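NegoA.19184.a (Neisseria gonorrhoeae, PDB 5UEB) is of unknown function, a hypothetical gonococcal protein of the DUF4265 family that pairs a five-stranded antiparallel sheet with a separate four-stranded one. Local coordinates at residues N38-E43 with N54-I59; L13-Y18 with L46-L51. One frame throughout, in Å; residues are numbered along the deposited sequence.

Contact 1 of 2, residues N38-E43 with N54-I59; sequences NFLIQE and NDIVAI
Two neighbouring strands of the five-stranded antiparallel sheet, 39-41 and 56-62, meet here, with Phe39 and Val57 as a hydrogen-bonded pair and Leu40 and Ile56 as the non-hydrogen-bonded pair next to it. Phe39 N donates to Val57 O over 2.8 Å, and Val57 N returns a bond to Phe39 O. Farther along, Ile41 N meets Asp55 O almost head-on, with an N-H...O angle of 173°, whereas Asn54 N reaches Ile41 O from 31° outside the carbonyl plane, where the chain turns into the strand.

On the face that carries Phe39, the CB of that residue lies 3.6 Å from Ile59 CG2. Ile41 and Val57 cross at about a right angle there, Ile41 CD1 standing 3.8 Å from Val57 CG1, and Leu13 and Leu51 close over this side. On the opposite face, Leu40 CG is anti to the backbone N (chi1 175°), which brings CD1 alongside Ile56 CG1 at 3.9 Å, and closer still to Asn54 O, 3.5 Å away; Met34 packs on both Leu40 and Ile56.

Waters bridge the two ends: one donates to Asn38 OD1 and accepts from Ile59 N, the other accepts from Gln42 NE2 and donates to Asn54 OD1 over 2.7 Å. The backbone bonds thus fix the register, while water joins polar groups that do not meet directly and apolar side chains pack on both faces.

Contact 2 of 2, residues L13-Y18 with L46-L51; sequences LTVVYY and LFAPNL. With EDO (1,2-ethanediol), chain N; EDO (1,2-ethanediol), chain M.
The ring of Tyr17 lies flat beneath the backbone of Ala48, whose CA stands 4.0 Å from the ring centroid and 7° off the normal, a CH-pi contact over the face. Ala48 CB sits above the same face, toward Tyr17 CD1, while Pro49 CD approaches Tyr17 CD2 at 3.9 Å. Tyr17 holds CG between its backbone N and carbonyl carbon (chi1 65°), a setting that turns the ring face to Ala48 and brings OH to within 3.2 Å of Phe47 CB. The Phe47 ring leads away from the strand and meets Tyr110.

Two residues earlier on the same side of the strand, Val15 splits its two methyls between partners: CG1 touches Ala48 CB at 3.8 Å, and CG2 meets Leu51 CD1 tip to tip at 4.0 Å. A 1,2-ethanediol, probably from the crystallisation liquor, lies beside Val15 and Leu51 and donates from O2 to Pro49 O over 3.1 Å. Glu27 receives the backbone N-H groups of Leu46, Phe47 and Ala48, tying the loop to strand 24-33. The arrangement is an irregular loop packed, through Ala48 CA and apolar side chains, on one face of an antiparallel sheet, resting on alternate residues of strand 10-18.

In the fold
Contacts 1 and 2 share the five-stranded sheet, their centres about 12 Å apart, and their segments alternate along the chain: the loop that carries 46-51 runs between the two strands of contact 1. Leu13 joins them from the first strand. Its CD1 lies 3.4 Å from Ile59 CG2, its CD2 3.5 Å from Val57 CG2, and its CB 3.7 Å from Phe39 CZ. A second junction comes from the loop, where Leu51 CD2 is 4.0 Å from Val57 CG1. Strand and loop side chains thus pack together on one side of the sheet, where Phe68 touches Val15, Leu51 and Val57. The 1,2-ethanediol beside Val15 and Leu51 lies on the contact 2 side and allows no inference of function.

Contact 1 of 2, residues N38-E43 with N54-I59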
loop_
_atom_site.group_PDB
_atom_site.type_symbol
_atom_site.label_atom_id
_atom_site.label_comp_id
_atom_site.label_asym_id
_atom_site.label_seq_id
_atom_site.Cartn_x
_atom_site.Cartn_y
_atom_site.Cartn_z
ATOM N N ASN B 38 -15.754 3.463 8.609
ATOM C CA ASN B 38 -15.051 3.007 7.419
ATOM C C ASN B 38 -16.030 2.853 6.260
ATOM O O ASN B 38 -17.232 3.108 6.391
ATOM C CB ASN B 38 -14.305 1.710 7.712
ATOM C CG ASN B 38 -13.143 1.925 8.662
ATOM O OD1 ASN B 38 -12.407 2.906 8.534
ATOM N ND2 ASN B 38 -12.989 1.035 9.639
ATOM N N PHE B 39 -15.515 2.438 5.101
ATOM C CA PHE B 39 -16.260 2.484 3.844
ATOM C C PHE B 39 -16.210 1.106 3.196
ATOM O O PHE B 39 -15.120 0.573 2.942
ATOM C CB PHE B 39 -15.630 3.543 2.932
ATOM C CG PHE B 39 -16.399 3.844 1.667
ATOM C CD1 PHE B 39 -16.367 2.977 0.578
ATOM C CD2 PHE B 39 -17.081 5.046 1.533
ATOM C CE1 PHE B 39 -17.042 3.294 -0.600
ATOM C CE2 PHE B 39 -17.765 5.363 0.359
ATOM C CZ PHE B 39 -17.754 4.489 -0.700
ATOM N N LEU B 40 -17.378 0.521 2.937
ATOM C CA LEU B 40 -17.473 -0.758 2.240
ATOM C C LEU B 40 -17.594 -0.493 0.743
ATOM O O LEU B 40 -18.573 0.111 0.300
ATOM C CB LEU B 40 -18.696 -1.532 2.737
ATOM C CG LEU B 40 -19.037 -2.863 2.048
ATOM C CD1 LEU B 40 -17.937 -3.878 2.311
ATOM C CD2 LEU B 40 -20.394 -3.400 2.530
ATOM N N ILE B 41 -16.601 -0.939 -0.034
ATOM C CA ILE B 41 -16.604 -0.737 -1.480
ATOM C C ILE B 41 -17.601 -1.696 -2.113
ATOM O O ILE B 41 -17.548 -2.907 -1.866
ATOM C CB ILE B 41 -15.188 -0.952 -2.045
ATOM C CG1 ILE B 41 -14.255 0.154 -1.536
ATOM C CG2 ILE B 41 -15.214 -0.981 -3.575
ATOM C CD1 ILE B 41 -12.768 -0.098 -1.877
ATOM N N GLN B 42 -18.527 -1.162 -2.923
ATOM C CA GLN B 42 -19.595 -1.970 -3.503
ATOM C C GLN B 42 -19.593 -1.967 -5.030
ATOM O O GLN B 42 -20.606 -2.302 -5.656
ATOM C CB GLN B 42 -20.944 -1.532 -2.931
ATOM C CG GLN B 42 -21.010 -1.747 -1.422
ATOM C CD GLN B 42 -22.363 -1.425 -0.865
ATOM O OE1 GLN B 42 -22.891 -0.334 -1.087
ATOM N NE2 GLN B 42 -22.952 -2.373 -0.137
ATOM N N GLU B 43 -18.476 -1.598 -5.647
ATOM C CA GLU B 43 -18.300 -1.704 -7.083
ATOM C C GLU B 43 -16.951 -2.348 -7.339
ATOM O O GLU B 43 -16.043 -2.258 -6.507
ATOM C CB GLU B 43 -18.275 -0.320 -7.757
ATOM C CG GLU B 43 -19.566 0.457 -7.669
ATOM C CD GLU B 43 -19.536 1.676 -8.564
ATOM O OE1 GLU B 43 -20.095 1.613 -9.677
ATOM O OE2 GLU B 43 -18.931 2.698 -8.163
ATOM N N ASN B 54 -16.077 -5.239 -2.122
ATOM C CA ASN B 54 -16.347 -5.607 -0.737
ATOM C C ASN B 54 -15.139 -5.475 0.184
ATOM O O ASN B 54 -15.228 -5.853 1.354
ATOM C CB ASN B 54 -17.087 -6.944 -0.600
ATOM C CG ASN B 54 -18.494 -6.869 -1.165
ATOM O OD1 ASN B 54 -19.149 -5.829 -1.061
ATOM N ND2 ASN B 54 -18.963 -7.952 -1.763
ATOM N N ASP B 55 -14.038 -4.882 -0.287
ATOM C CA ASP B 55 -12.997 -4.431 0.630
ATOM C C ASP B 55 -13.554 -3.339 1.543
ATOM O O ASP B 55 -14.437 -2.563 1.154
ATOM C CB ASP B 55 -11.823 -3.828 -0.155
ATOM C CG ASP B 55 -10.901 -4.881 -0.778
ATOM O OD1 ASP B 55 -11.106 -6.106 -0.591
ATOM O OD2 ASP B 55 -9.947 -4.460 -1.467
ATOM N N ILE B 56 -13.029 -3.274 2.768
ATOM C CA ILE B 56 -13.359 -2.214 3.718
ATOM C C ILE B 56 -12.144 -1.308 3.842
ATOM O O ILE B 56 -11.029 -1.787 4.081
ATOM C CB ILE B 56 -13.771 -2.782 5.088
ATOM C CG1 ILE B 56 -15.038 -3.627 4.964
ATOM C CG2 ILE B 56 -14.013 -1.651 6.092
ATOM C CD1 ILE B 56 -15.366 -4.436 6.223
ATOM N N VAL B 57 -12.350 -0.008 3.662
ATOM C CA VAL B 57 -11.251 0.945 3.608
ATOM C C VAL B 57 -11.528 2.105 4.550
ATOM O O VAL B 57 -12.684 2.431 4.853
ATOM C CB VAL B 57 -10.978 1.462 2.176
ATOM C CG1 VAL B 57 -10.643 0.303 1.228
ATOM C CG2 VAL B 57 -12.173 2.272 1.664
ATOM N N ALA B 58 -10.453 2.714 5.030
ATOM C CA ALA B 58 -10.510 3.945 5.801
ATOM C C ALA B 58 -10.479 5.138 4.859
ATOM O O ALA B 58 -9.891 5.085 3.774
ATOM C CB ALA B 58 -9.329 4.029 6.764
ATOM N N ILE B 59 -11.111 6.231 5.288
ATOM C CA ILE B 59 -11.336 7.377 4.425
ATOM C C ILE B 59 -10.888 8.648 5.136
ATOM O O ILE B 59 -10.734 8.690 6.360
ATOM C CB ILE B 59 -12.813 7.482 4.008
ATOM C CG1 ILE B 59 -13.684 7.667 5.246
ATOM C CG2 ILE B 59 -13.239 6.215 3.268
ATOM C CD1 ILE B 59 -15.202 7.742 4.942
HETATM O O HOH W 1 -12.378 5.855 7.920
HETATM O O HOH W 2 -21.693 -5.144 -0.734
#

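Contact 2 of 2, residues L13-Y18 with L46-L51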
loop_
_atom_site.group_PDB
_atom_site.type_symbol
_atom_site.label_atom_id
_atom_site.label_comp_id
_atom_site.label_asym_id
_atom_site.label_seq_id
_atom_site.Cartn_x
_atom_site.Cartn_y
_atom_site.Cartn_z
ATOM N N LEU B 13 -16.568 7.358 -2.774
ATOM C CA LEU B 13 -15.189 7.591 -2.379
ATOM C C LEU B 13 -14.356 7.841 -3.628
ATOM O O LEU B 13 -14.548 7.165 -4.641
ATOM C CB LEU B 13 -14.690 6.300 -1.734
ATOM C CG LEU B 13 -13.383 6.348 -0.989
ATOM C CD1 LEU B 13 -13.520 7.400 0.071
ATOM C CD2 LEU B 13 -13.167 4.983 -0.399
ATOM N N THR B 14 -13.426 8.800 -3.560
ATOM C CA THR B 14 -12.435 8.992 -4.621
ATOM C C THR B 14 -11.126 8.305 -4.236
ATOM O O THR B 14 -10.608 8.517 -3.141
ATOM C CB THR B 14 -12.186 10.478 -4.877
ATOM O OG1 THR B 14 -13.400 11.086 -5.333
ATOM C CG2 THR B 14 -11.089 10.674 -5.937
ATOM N N VAL B 15 -10.612 7.460 -5.132
ATOM C CA VAL B 15 -9.302 6.838 -4.977
ATOM C C VAL B 15 -8.335 7.570 -5.896
ATOM O O VAL B 15 -8.511 7.560 -7.120
ATOM C CB VAL B 15 -9.342 5.344 -5.340
ATOM C CG1 VAL B 15 -7.968 4.699 -5.104
ATOM C CG2 VAL B 15 -10.400 4.626 -4.543
ATOM N N VAL B 16 -7.322 8.210 -5.317
ATOM C CA VAL B 16 -6.242 8.817 -6.091
ATOM C C VAL B 16 -5.156 7.767 -6.276
ATOM O O VAL B 16 -4.774 7.079 -5.318
ATOM C CB VAL B 16 -5.690 10.066 -5.384
ATOM C CG1 VAL B 16 -4.569 10.698 -6.205
ATOM C CG2 VAL B 16 -6.793 11.084 -5.155
ATOM N N TYR B 17 -4.694 7.599 -7.514
ATOM C CA TYR B 17 -3.721 6.554 -7.814
ATOM C C TYR B 17 -2.863 7.013 -8.984
ATOM O O TYR B 17 -3.174 7.995 -9.661
ATOM C CB TYR B 17 -4.419 5.209 -8.123
ATOM C CG TYR B 17 -5.262 5.240 -9.378
ATOM C CD1 TYR B 17 -6.536 5.802 -9.378
ATOM C CD2 TYR B 17 -4.783 4.712 -10.570
ATOM C CE1 TYR B 17 -7.294 5.865 -10.534
ATOM C CE2 TYR B 17 -5.544 4.758 -11.741
ATOM C CZ TYR B 17 -6.803 5.333 -11.711
ATOM O OH TYR B 17 -7.547 5.396 -12.868
ATOM N N TYR B 18 -1.775 6.293 -9.222
ATOM C CA TYR B 18 -0.973 6.494 -10.421
ATOM C C TYR B 18 -1.352 5.426 -11.433
ATOM O O TYR B 18 -1.427 4.235 -11.092
ATOM C CB TYR B 18 0.526 6.465 -10.115
ATOM C CG TYR B 18 0.992 7.691 -9.374
ATOM C CD1 TYR B 18 1.282 8.869 -10.053
ATOM C CD2 TYR B 18 1.124 7.680 -7.990
ATOM C CE1 TYR B 18 1.703 10.006 -9.375
ATOM C CE2 TYR B 18 1.547 8.803 -7.305
ATOM C CZ TYR B 18 1.833 9.963 -8.000
ATOM O OH TYR B 18 2.252 11.081 -7.319
ATOM N N LEU B 46 -12.361 -0.281 -11.608
ATOM C CA LEU B 46 -11.997 -0.414 -13.014
ATOM C C LEU B 46 -10.499 -0.266 -13.229
ATOM O O LEU B 46 -9.918 -0.987 -14.049
ATOM C CB LEU B 46 -12.743 0.624 -13.860
ATOM C CG LEU B 46 -14.239 0.372 -14.066
ATOM C CD1 LEU B 46 -14.869 1.584 -14.759
ATOM C CD2 LEU B 46 -14.440 -0.893 -14.892
ATOM N N PHE B 47 -9.860 0.675 -12.526
ATOM C CA PHE B 47 -8.475 1.039 -12.824
ATOM C C PHE B 47 -7.581 1.126 -11.593
ATOM O O PHE B 47 -6.384 0.822 -11.677
ATOM C CB PHE B 47 -8.428 2.387 -13.545
ATOM C CG PHE B 47 -9.215 2.415 -14.815
ATOM C CD1 PHE B 47 -8.762 1.744 -15.935
ATOM C CD2 PHE B 47 -10.411 3.109 -14.884
ATOM C CE1 PHE B 47 -9.492 1.763 -17.105
ATOM C CE2 PHE B 47 -11.142 3.129 -16.051
ATOM C CZ PHE B 47 -10.686 2.451 -17.155
ATOM N N ALA B 48 -8.122 1.569 -10.466
ATOM C CA ALA B 48 -7.295 1.753 -9.286
ATOM C C ALA B 48 -6.765 0.399 -8.831
ATOM O O ALA B 48 -7.535 -0.570 -8.749
ATOM C CB ALA B 48 -8.091 2.412 -8.162
ATOM N N PRO B 49 -5.476 0.279 -8.552
ATOM C CA PRO B 49 -4.911 -1.018 -8.175
ATOM C C PRO B 49 -5.080 -1.325 -6.691
ATOM O O PRO B 49 -5.361 -0.451 -5.866
ATOM C CB PRO B 49 -3.424 -0.852 -8.519
ATOM C CG PRO B 49 -3.170 0.612 -8.337
ATOM C CD PRO B 49 -4.438 1.302 -8.786
ATOM N N ASN B 50 -4.907 -2.610 -6.372
ATOM C CA ASN B 50 -4.828 -3.117 -5.003
ATOM C C ASN B 50 -6.142 -3.020 -4.239
ATOM O O ASN B 50 -6.135 -2.990 -3.005
ATOM C CB ASN B 50 -3.672 -2.486 -4.215
ATOM C CG ASN B 50 -2.350 -2.587 -4.952
ATOM O OD1 ASN B 50 -1.677 -1.586 -5.193
ATOM N ND2 ASN B 50 -1.986 -3.798 -5.324
ATOM N N LEU B 51 -7.270 -2.968 -4.950
ATOM C CA LEU B 51 -8.594 -2.870 -4.343
ATOM C C LEU B 51 -9.566 -3.839 -5.008
ATOM O O LEU B 51 -9.459 -4.138 -6.202
ATOM C CB LEU B 51 -9.140 -1.436 -4.449
ATOM C CG LEU B 51 -8.425 -0.414 -3.576
ATOM C CD1 LEU B 51 -8.912 0.996 -3.928
ATOM C CD2 LEU B 51 -8.694 -0.719 -2.117
HETATM C C1 EDO N . -3.921 1.270 -3.090
HETATM O O1 EDO N . -4.091 0.710 -1.781
HETATM C C2 EDO N . -5.211 1.918 -3.582
HETATM O O2 EDO N . -5.015 2.436 -4.904
HETATM C C1 EDO M . -16.146 11.493 -3.796
HETATM O O1 EDO M . -14.831 11.898 -3.391
HETATM C C2 EDO M . -17.152 12.487 -3.229
HETATM O O2 EDO M . -17.119 12.418 -1.798
#